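Local coordinates for C24 protein (Bizionia argentinensis JUB59, PDB 6OV6), which is of unknown function but probably forms the receptor-binding tip of a long tail fibre of a temperate bacteriophage, and binds manganese, at residues 62-67 and 98-103; 40-45 and 54-59; 185-190 and 259-264. All blocks are in the same frame, centred on the assembly; numbering follows the deposited sequence.

In the fold
Along the chain the three contacts come in series: interaction 2 closes before interaction 1 opens, and interaction 3 follows much later. Interactions 1 and 2 share one mixed sheet, with centres about 8 Å apart, because strands 51-59 and 62-70 are neighbours in it; Phe64 N and Phe66 N probably donate to Val57 O and Gly55 O. Interaction 3 lies far down the elongated chain, its centre about 70 Å from that of interaction 1 and about 62 Å from that of interaction 2, in a separate two-stranded pairing. All three touch the second subunit, so both the sheet domain and the slender part of the chain take part in the trimer.

Interaction 1: residues 62-67 and 98-103; sequences EVFKFV and RYVTFA
Glu62 and Arg98 close one end of a parallel strand pair, 62-67 beside 98-102, within a mixed beta sheet. Their carboxylate and guanidinium are nearly coplanar, 9° apart, and meet end-on: NH2 of Arg98 reaches OE1 of Glu62 at 2.7 Å and NH1 reaches OE2, each oxygen using its syn lone pair. The bend of Arg98 at its third torsion helps turn the group back to Glu62. Phe64 stands against the same guanidinium with planes 67° apart, its CE1 over one guanidinium face while the arginine lies at the edge of the ring. Val100 CG2 approaches the Phe64 ring obliquely, 3.6 Å from Phe64 CD2, the two side chains crossing at about a right angle. The other valine branch, CG1, packs on Phe66 CD1, so Val100 touches two phenylalanines. Phe66 then turns its edge to the face of Phe102 in a T-shaped pair, planes at 87°; Trp111 stacks on Phe66 and meets Phe102 edge-to-face. Val67 and Thr101 lie on the other side of the sheet from Phe66 and Val100, and Val67 CG2 touches Tyr99 CD1. Lys65 O accepts from Val100 N, and Val100 O from Val67 N. One water joins Lys65 N to Arg98 O. At the far end the hydroxyl OG1 of Thr101 donates to Val67 O at 2.6 Å, tilted out of the carbonyl plane.

Interaction 2: residues 40-45 and 54-59; sequences AIIKGC and DGVVYI
Two residues of one strand, Ile42 and Lys43, stand opposite the single Val56 of the other, a classic beta bulge in the antiparallel pairing of 40-45 with 54-59. Backbone hydrogen bonds define it: Val56 O accepts from Ile42 N at 2.8 Å and from Lys43 N at 3.2 Å, both arriving on one side of that carbonyl's plane, while Val56 N donates to Lys43 O. Beyond the bulge Cys45 N reaches Asp54 O at 3.1 Å, from above the carbonyl plane; before it, Tyr58 N bonds to Ala40 O. Gly44 and Gly55 approach to 4.1 Å between CA atoms, a closeness that leaves no room for side chains.

Apolar contacts fill the flanks. Ile42 CB lies 4.0 Å from Val56 CG1, and its CD1 packs on Tyr58 CB. The Cys45 sulfur sits 3.7 Å from Gly55 CA, with Trp111 against the cysteine.

Polar tips turn to other partners. Lys43 NZ forms a salt bridge with Glu34 of the second subunit and a hydrogen bond with Tyr58 OH of that subunit; Tyr58 OH bonds to Glu34 of its own chain. The bulge thus spends two N-H groups on one carbonyl, between apolar flanks, while Lys43 carries its charge into the subunit interface.

Interaction 3: residues 185-190 and 259-264; sequences KKVTPS and NQQDNR
Lys185 lies alongside Arg264, and the two side chains point the same way. From Lys185 CB the chain leads, with CG anti to the backbone N (chi1 -171°), to a Lys185 CG that sits 3.4 Å above the plane of the Arg264 guanidinium, over its centre. Lys185 CD follows at 3.5 Å from Arg264 NH1, the chain bending at chi3, and CE stays near the same nitrogen. Lys185 NZ ends 4.0 Å from Arg264 NH1; both charges are answered by Asp174 of the second subunit, which forms salt bridges with the two of them, and Asp172 of that subunit also pairs with the lysine.

The guanidinium is fixed from its edge by Asp262, which it grips side-on: Arg264 NE bonds to OD1 and NH2 to OD2, both within 7° of the guanidinium plane. Asp262 OD1 takes a second bond, from the backbone N of Arg264 at 3.0 Å, on its anti side, which closes an Asx turn. Three N-H groups therefore hold this carboxylate, probably steadying its negative charge. Lys186 NZ adds a long salt bridge to OD2, and a water donates to OD2 while its bond to NZ is weak.

The backbones pair as well. Val187 and Gln261 exchange two hydrogen bonds, Val187 N to Gln261 O and Gln261 N to Val187 O, and Asn263 N reaches Lys185 O at 2.8 Å. The Lys186 and Gln260 side chains cross at about a right angle, Lys186 CB and CG lying against the Gln260 amide, whereas Val187 CG1 packs beside Gln261 CG. A further water links Thr188 OG1 with Gln260 NE2. Gln261 packs on Gln261 of both other subunits, and Asn263 ND2 donates to Asp262 O of the third. Such short antiparallel pairing is consistent with a slender trimeric fibre in which each chain packs against both others.

Interaction 1: residues 62-67 and 98-103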
loop_
_atom_site.group_PDB
_atom_site.type_symbol
_atom_site.label_atom_id
_atom_site.label_comp_id
_atom_site.label_asym_id
_atom_site.label_seq_id
_atom_site.Cartn_x
_atom_site.Cartn_y
_atom_site.Cartn_z
ATOM N N GLU A 62 38.529 -29.117 -2.540
ATOM C CA GLU A 62 38.704 -30.258 -1.627
ATOM C C GLU A 62 37.869 -30.123 -0.378
ATOM O O GLU A 62 37.862 -29.052 0.246
ATOM C CB GLU A 62 40.180 -30.422 -1.188
ATOM C CG GLU A 62 41.179 -30.589 -2.312
ATOM C CD GLU A 62 42.566 -30.883 -1.778
ATOM O OE1 GLU A 62 43.395 -29.945 -1.739
ATOM O OE2 GLU A 62 42.765 -31.997 -1.246
ATOM N N VAL A 63 37.281 -31.244 0.050
ATOM C CA VAL A 63 36.534 -31.341 1.294
ATOM C C VAL A 63 37.556 -31.808 2.347
ATOM O O VAL A 63 38.217 -32.840 2.139
ATOM C CB VAL A 63 35.330 -32.319 1.183
ATOM C CG1 VAL A 63 34.623 -32.495 2.524
ATOM C CG2 VAL A 63 34.342 -31.897 0.099
ATOM N N PHE A 64 37.685 -31.065 3.457
ATOM C CA PHE A 64 38.632 -31.395 4.525
ATOM C C PHE A 64 38.013 -31.506 5.876
ATOM O O PHE A 64 37.168 -30.687 6.237
ATOM C CB PHE A 64 39.718 -30.298 4.674
ATOM C CG PHE A 64 40.714 -30.140 3.558
ATOM C CD1 PHE A 64 41.737 -31.066 3.381
ATOM C CD2 PHE A 64 40.632 -29.065 2.679
ATOM C CE1 PHE A 64 42.662 -30.916 2.352
ATOM C CE2 PHE A 64 41.557 -28.920 1.650
ATOM C CZ PHE A 64 42.582 -29.835 1.514
ATOM N N LYS A 65 38.579 -32.410 6.707
ATOM C CA LYS A 65 38.289 -32.454 8.134
ATOM C C LYS A 65 38.962 -31.170 8.686
ATOM O O LYS A 65 40.050 -30.790 8.225
ATOM C CB LYS A 65 38.942 -33.678 8.808
ATOM C CG LYS A 65 38.231 -34.996 8.517
ATOM C CD LYS A 65 39.120 -36.212 8.794
ATOM C CE LYS A 65 38.552 -37.480 8.189
ATOM N NZ LYS A 65 39.479 -38.629 8.354
ATOM N N PHE A 66 38.284 -30.495 9.615
ATOM C CA PHE A 66 38.773 -29.298 10.271
ATOM C C PHE A 66 39.042 -29.660 11.714
ATOM O O PHE A 66 38.160 -30.219 12.393
ATOM C CB PHE A 66 37.765 -28.131 10.186
ATOM C CG PHE A 66 38.237 -26.881 10.899
ATOM C CD1 PHE A 66 39.070 -25.969 10.262
ATOM C CD2 PHE A 66 37.861 -26.624 12.218
ATOM C CE1 PHE A 66 39.513 -24.812 10.921
ATOM C CE2 PHE A 66 38.286 -25.453 12.872
ATOM C CZ PHE A 66 39.111 -24.556 12.218
ATOM N N VAL A 67 40.251 -29.328 12.185
ATOM C CA VAL A 67 40.636 -29.563 13.582
ATOM C C VAL A 67 40.557 -28.213 14.302
ATOM O O VAL A 67 41.305 -27.288 13.987
ATOM C CB VAL A 67 42.025 -30.256 13.730
ATOM C CG1 VAL A 67 42.453 -30.343 15.213
ATOM C CG2 VAL A 67 42.007 -31.647 13.102
ATOM N N ARG A 98 46.041 -35.022 5.398
ATOM C CA ARG A 98 45.795 -33.613 5.140
ATOM C C ARG A 98 44.501 -33.179 5.788
ATOM O O ARG A 98 43.511 -33.891 5.728
ATOM C CB ARG A 98 45.813 -33.318 3.629
ATOM C CG ARG A 98 47.241 -33.327 3.082
ATOM C CD ARG A 98 47.324 -33.426 1.577
ATOM N NE ARG A 98 46.931 -32.169 0.940
ATOM C CZ ARG A 98 45.796 -32.000 0.276
ATOM N NH1 ARG A 98 44.951 -33.012 0.128
ATOM N NH2 ARG A 98 45.512 -30.829 -0.272
ATOM N N TYR A 99 44.525 -32.033 6.446
ATOM C CA TYR A 99 43.368 -31.491 7.158
ATOM C C TYR A 99 43.586 -30.012 7.296
ATOM O O TYR A 99 44.654 -29.501 6.953
ATOM C CB TYR A 99 43.196 -32.160 8.571
ATOM C CG TYR A 99 44.410 -32.005 9.466
ATOM C CD1 TYR A 99 44.477 -30.986 10.414
ATOM C CD2 TYR A 99 45.520 -32.839 9.322
ATOM C CE1 TYR A 99 45.611 -30.808 11.206
ATOM C CE2 TYR A 99 46.666 -32.660 10.099
ATOM C CZ TYR A 99 46.701 -31.654 11.051
ATOM O OH TYR A 99 47.826 -31.474 11.815
ATOM N N VAL A 100 42.568 -29.311 7.763
ATOM C CA VAL A 100 42.646 -27.869 7.978
ATOM C C VAL A 100 42.587 -27.618 9.474
ATOM O O VAL A 100 41.847 -28.304 10.181
ATOM C CB VAL A 100 41.525 -27.141 7.188
ATOM C CG1 VAL A 100 41.447 -25.646 7.513
ATOM C CG2 VAL A 100 41.742 -27.338 5.693
ATOM N N THR A 101 43.377 -26.637 9.945
ATOM C CA THR A 101 43.400 -26.203 11.341
ATOM C C THR A 101 43.773 -24.731 11.483
ATOM O O THR A 101 44.205 -24.109 10.507
ATOM C CB THR A 101 44.205 -27.171 12.248
ATOM O OG1 THR A 101 43.818 -26.918 13.598
ATOM C CG2 THR A 101 45.708 -27.026 12.104
ATOM N N PHE A 102 43.649 -24.176 12.705
ATOM C CA PHE A 102 44.103 -22.816 12.950
ATOM C C PHE A 102 45.618 -22.839 12.863
ATOM O O PHE A 102 46.277 -23.722 13.438
ATOM C CB PHE A 102 43.647 -22.305 14.322
ATOM C CG PHE A 102 42.153 -22.103 14.412
ATOM C CD1 PHE A 102 41.524 -21.109 13.670
ATOM C CD2 PHE A 102 41.380 -22.901 15.243
ATOM C CE1 PHE A 102 40.137 -20.914 13.759
ATOM C CE2 PHE A 102 40.004 -22.697 15.346
ATOM C CZ PHE A 102 39.391 -21.701 14.604
ATOM N N ALA A 103 46.153 -21.929 12.060
ATOM C CA ALA A 103 47.574 -21.822 11.782
ATOM C C ALA A 103 47.887 -20.486 11.162
ATOM O O ALA A 103 46.993 -19.656 11.029
ATOM C CB ALA A 103 48.043 -22.979 10.892
HETATM O O HOH W 1 40.845 -33.958 5.698
#

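Interaction 2: residues 40-45 and 54-59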
loop_
_atom_site.group_PDB
_atom_site.type_symbol
_atom_site.label_atom_id
_atom_site.label_comp_id
_atom_site.label_asym_id
_atom_site.label_seq_id
_atom_site.Cartn_x
_atom_site.Cartn_y
_atom_site.Cartn_z
ATOM N N ALA A 40 33.591 -22.775 2.475
ATOM C CA ALA A 40 32.385 -23.020 3.232
ATOM C C ALA A 40 32.723 -23.881 4.418
ATOM O O ALA A 40 33.601 -24.759 4.345
ATOM C CB ALA A 40 31.374 -23.743 2.373
ATOM N N ILE A 41 32.000 -23.644 5.499
ATOM C CA ILE A 41 31.971 -24.507 6.661
ATOM C C ILE A 41 30.826 -25.465 6.308
ATOM O O ILE A 41 29.670 -25.038 6.197
ATOM C CB ILE A 41 31.704 -23.753 7.988
ATOM C CG1 ILE A 41 32.899 -22.831 8.342
ATOM C CG2 ILE A 41 31.405 -24.803 9.101
ATOM C CD1 ILE A 41 32.656 -21.849 9.492
ATOM N N ILE A 42 31.159 -26.740 6.086
ATOM C CA ILE A 42 30.184 -27.747 5.694
ATOM C C ILE A 42 29.440 -28.252 6.934
ATOM O O ILE A 42 28.213 -28.386 6.911
ATOM C CB ILE A 42 30.888 -28.928 4.931
ATOM C CG1 ILE A 42 31.670 -28.457 3.666
ATOM C CG2 ILE A 42 29.905 -30.099 4.636
ATOM C CD1 ILE A 42 30.858 -27.870 2.488
ATOM N N LYS A 43 30.199 -28.553 7.998
ATOM C CA LYS A 43 29.677 -29.095 9.235
ATOM C C LYS A 43 30.560 -28.652 10.410
ATOM O O LYS A 43 31.762 -28.486 10.240
ATOM C CB LYS A 43 29.670 -30.633 9.105
ATOM C CG LYS A 43 28.899 -31.370 10.196
ATOM C CD LYS A 43 29.047 -32.881 10.017
ATOM C CE LYS A 43 28.489 -33.639 11.207
ATOM N NZ LYS A 43 27.009 -33.476 11.336
ATOM N N GLY A 44 29.950 -28.478 11.585
ATOM C CA GLY A 44 30.647 -28.131 12.820
ATOM C C GLY A 44 31.285 -26.764 12.798
ATOM O O GLY A 44 30.699 -25.816 12.261
ATOM N N CYS A 45 32.513 -26.654 13.358
ATOM C CA CYS A 45 33.248 -25.380 13.468
ATOM C C CYS A 45 32.413 -24.315 14.176
ATOM O O CYS A 45 32.346 -23.167 13.732
ATOM C CB CYS A 45 33.779 -24.900 12.115
ATOM S SG CYS A 45 34.528 -26.211 11.126
ATOM N N ASP A 54 35.663 -28.914 16.130
ATOM C CA ASP A 54 36.119 -29.608 14.940
ATOM C C ASP A 54 34.965 -29.590 13.932
ATOM O O ASP A 54 33.808 -29.329 14.288
ATOM C CB ASP A 54 36.474 -31.059 15.283
ATOM C CG ASP A 54 37.774 -31.229 16.056
ATOM O OD1 ASP A 54 38.514 -30.233 16.202
ATOM O OD2 ASP A 54 38.064 -32.366 16.482
ATOM N N GLY A 55 35.283 -29.829 12.678
ATOM C CA GLY A 55 34.248 -29.838 11.665
ATOM C C GLY A 55 34.771 -30.297 10.335
ATOM O O GLY A 55 35.705 -31.112 10.264
ATOM N N VAL A 56 34.105 -29.815 9.277
ATOM C CA VAL A 56 34.439 -30.139 7.894
ATOM C C VAL A 56 34.305 -28.853 7.094
ATOM O O VAL A 56 33.322 -28.107 7.251
ATOM C CB VAL A 56 33.590 -31.306 7.292
ATOM C CG1 VAL A 56 33.863 -31.499 5.806
ATOM C CG2 VAL A 56 33.839 -32.613 8.044
ATOM N N VAL A 57 35.337 -28.574 6.269
ATOM C CA VAL A 57 35.368 -27.371 5.432
ATOM C C VAL A 57 35.601 -27.734 3.964
ATOM O O VAL A 57 35.997 -28.858 3.650
ATOM C CB VAL A 57 36.388 -26.305 5.949
ATOM C CG1 VAL A 57 35.983 -25.774 7.328
ATOM C CG2 VAL A 57 37.844 -26.833 5.933
ATOM N N TYR A 58 35.379 -26.774 3.083
ATOM C CA TYR A 58 35.601 -26.965 1.646
ATOM C C TYR A 58 36.454 -25.812 1.146
ATOM O O TYR A 58 36.060 -24.657 1.303
ATOM C CB TYR A 58 34.269 -26.991 0.895
ATOM C CG TYR A 58 34.441 -27.122 -0.602
ATOM C CD1 TYR A 58 34.895 -28.310 -1.169
ATOM C CD2 TYR A 58 34.126 -26.067 -1.456
ATOM C CE1 TYR A 58 35.045 -28.440 -2.552
ATOM C CE2 TYR A 58 34.251 -26.193 -2.838
ATOM C CZ TYR A 58 34.707 -27.384 -3.382
ATOM O OH TYR A 58 34.814 -27.534 -4.746
ATOM N N ILE A 59 37.647 -26.109 0.600
ATOM C CA ILE A 59 38.557 -25.068 0.080
ATOM C C ILE A 59 39.124 -25.567 -1.209
ATOM O O ILE A 59 39.637 -26.692 -1.260
ATOM C CB ILE A 59 39.776 -24.721 1.015
ATOM C CG1 ILE A 59 39.415 -24.746 2.489
ATOM C CG2 ILE A 59 40.483 -23.409 0.575
ATOM C CD1 ILE A 59 40.591 -24.895 3.426
#

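Interaction 3: residues 185-190 and 259-264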
loop_
_atom_site.group_PDB
_atom_site.type_symbol
_atom_site.label_atom_id
_atom_site.label_comp_id
_atom_site.label_asym_id
_atom_site.label_seq_id
_atom_site.Cartn_x
_atom_site.Cartn_y
_atom_site.Cartn_z
ATOM N N LYS A 185 -10.193 5.903 -7.453
ATOM C CA LYS A 185 -9.071 6.770 -7.785
ATOM C C LYS A 185 -9.444 8.246 -7.460
ATOM O O LYS A 185 -8.609 9.015 -6.986
ATOM C CB LYS A 185 -8.755 6.606 -9.277
ATOM C CG LYS A 185 -7.481 7.266 -9.764
ATOM C CD LYS A 185 -7.217 7.000 -11.266
ATOM C CE LYS A 185 -6.735 5.583 -11.594
ATOM N NZ LYS A 185 -6.077 5.476 -12.949
ATOM N N LYS A 186 -10.716 8.609 -7.762
ATOM C CA LYS A 186 -11.281 9.958 -7.575
ATOM C C LYS A 186 -12.471 9.925 -6.629
ATOM O O LYS A 186 -13.198 8.936 -6.574
ATOM C CB LYS A 186 -11.787 10.505 -8.930
ATOM C CG LYS A 186 -10.759 10.612 -10.080
ATOM C CD LYS A 186 -9.590 11.510 -9.810
ATOM C CE LYS A 186 -8.641 11.427 -10.987
ATOM N NZ LYS A 186 -7.747 12.608 -11.069
ATOM N N VAL A 187 -12.722 11.041 -5.943
ATOM C CA VAL A 187 -13.883 11.200 -5.045
ATOM C C VAL A 187 -14.340 12.663 -5.115
ATOM O O VAL A 187 -13.515 13.537 -5.366
ATOM C CB VAL A 187 -13.516 10.764 -3.603
ATOM C CG1 VAL A 187 -12.476 11.681 -2.931
ATOM C CG2 VAL A 187 -14.715 10.460 -2.724
ATOM N N THR A 188 -15.623 12.915 -4.898
ATOM C CA THR A 188 -16.161 14.279 -4.902
ATOM C C THR A 188 -16.761 14.547 -3.523
ATOM O O THR A 188 -17.709 13.855 -3.130
ATOM C CB THR A 188 -17.166 14.486 -6.044
ATOM O OG1 THR A 188 -16.515 14.277 -7.279
ATOM C CG2 THR A 188 -17.789 15.898 -6.043
ATOM N N PRO A 189 -16.254 15.551 -2.765
ATOM C CA PRO A 189 -16.860 15.845 -1.456
ATOM C C PRO A 189 -18.287 16.354 -1.619
ATOM O O PRO A 189 -18.619 16.983 -2.631
ATOM C CB PRO A 189 -15.945 16.946 -0.880
ATOM C CG PRO A 189 -15.371 17.604 -2.064
ATOM C CD PRO A 189 -15.133 16.465 -3.037
ATOM N N SER A 190 -19.128 16.023 -0.658
ATOM C CA SER A 190 -20.529 16.454 -0.663
ATOM C C SER A 190 -20.916 16.801 0.751
ATOM O O SER A 190 -20.244 16.406 1.712
ATOM C CB SER A 190 -21.426 15.364 -1.263
ATOM O OG SER A 190 -21.410 14.169 -0.502
ATOM N N ASN A 259 -15.987 19.799 -5.981
ATOM C CA ASN A 259 -15.093 19.583 -7.109
ATOM C C ASN A 259 -14.452 18.205 -6.886
ATOM O O ASN A 259 -14.141 17.870 -5.757
ATOM C CB ASN A 259 -13.980 20.623 -7.142
ATOM C CG ASN A 259 -14.488 22.021 -7.436
ATOM O OD1 ASN A 259 -14.122 23.001 -6.772
ATOM N ND2 ASN A 259 -15.372 22.121 -8.403
ATOM N N GLN A 260 -14.234 17.449 -7.956
ATOM C CA GLN A 260 -13.595 16.127 -7.869
ATOM C C GLN A 260 -12.154 16.280 -7.344
ATOM O O GLN A 260 -11.466 17.239 -7.667
ATOM C CB GLN A 260 -13.587 15.452 -9.237
ATOM C CG GLN A 260 -13.082 13.999 -9.198
ATOM C CD GLN A 260 -13.345 13.321 -10.520
ATOM O OE1 GLN A 260 -12.705 13.629 -11.527
ATOM N NE2 GLN A 260 -14.327 12.421 -10.549
ATOM N N GLN A 261 -11.713 15.332 -6.514
ATOM C CA GLN A 261 -10.361 15.349 -5.985
ATOM C C GLN A 261 -9.726 13.963 -6.166
ATOM O O GLN A 261 -10.437 12.973 -6.365
ATOM C CB GLN A 261 -10.336 15.824 -4.532
ATOM C CG GLN A 261 -10.997 14.895 -3.558
ATOM C CD GLN A 261 -11.227 15.532 -2.202
ATOM O OE1 GLN A 261 -11.594 16.703 -2.075
ATOM N NE2 GLN A 261 -11.033 14.760 -1.146
ATOM N N ASP A 262 -8.406 13.923 -6.170
ATOM C CA ASP A 262 -7.626 12.696 -6.337
ATOM C C ASP A 262 -7.496 12.019 -4.955
ATOM O O ASP A 262 -6.961 12.591 -3.998
ATOM C CB ASP A 262 -6.269 13.015 -6.973
ATOM C CG ASP A 262 -5.524 11.797 -7.490
ATOM O OD1 ASP A 262 -5.595 10.737 -6.840
ATOM O OD2 ASP A 262 -4.847 11.918 -8.531
ATOM N N ASN A 263 -8.036 10.800 -4.862
ATOM C CA ASN A 263 -8.108 10.042 -3.616
ATOM C C ASN A 263 -6.797 9.306 -3.267
ATOM O O ASN A 263 -6.695 8.695 -2.204
ATOM C CB ASN A 263 -9.280 9.064 -3.707
ATOM C CG ASN A 263 -9.915 8.724 -2.397
ATOM O OD1 ASN A 263 -9.790 9.423 -1.388
ATOM N ND2 ASN A 263 -10.638 7.641 -2.403
ATOM N N ARG A 264 -5.809 9.381 -4.142
ATOM C CA ARG A 264 -4.554 8.641 -3.955
ATOM C C ARG A 264 -3.511 9.343 -3.129
ATOM O O ARG A 264 -3.238 10.527 -3.343
ATOM C CB ARG A 264 -3.954 8.234 -5.294
ATOM C CG ARG A 264 -4.891 7.330 -6.093
ATOM C CD ARG A 264 -4.398 7.189 -7.507
ATOM N NE ARG A 264 -4.502 8.438 -8.259
ATOM C CZ ARG A 264 -4.243 8.547 -9.554
ATOM N NH1 ARG A 264 -3.876 7.486 -10.257
ATOM N NH2 ARG A 264 -4.383 9.711 -10.167
HETATM O O HOH W 2 -4.954 13.975 -10.241
HETATM O O HOH W 3 -15.622 11.610 -7.959
#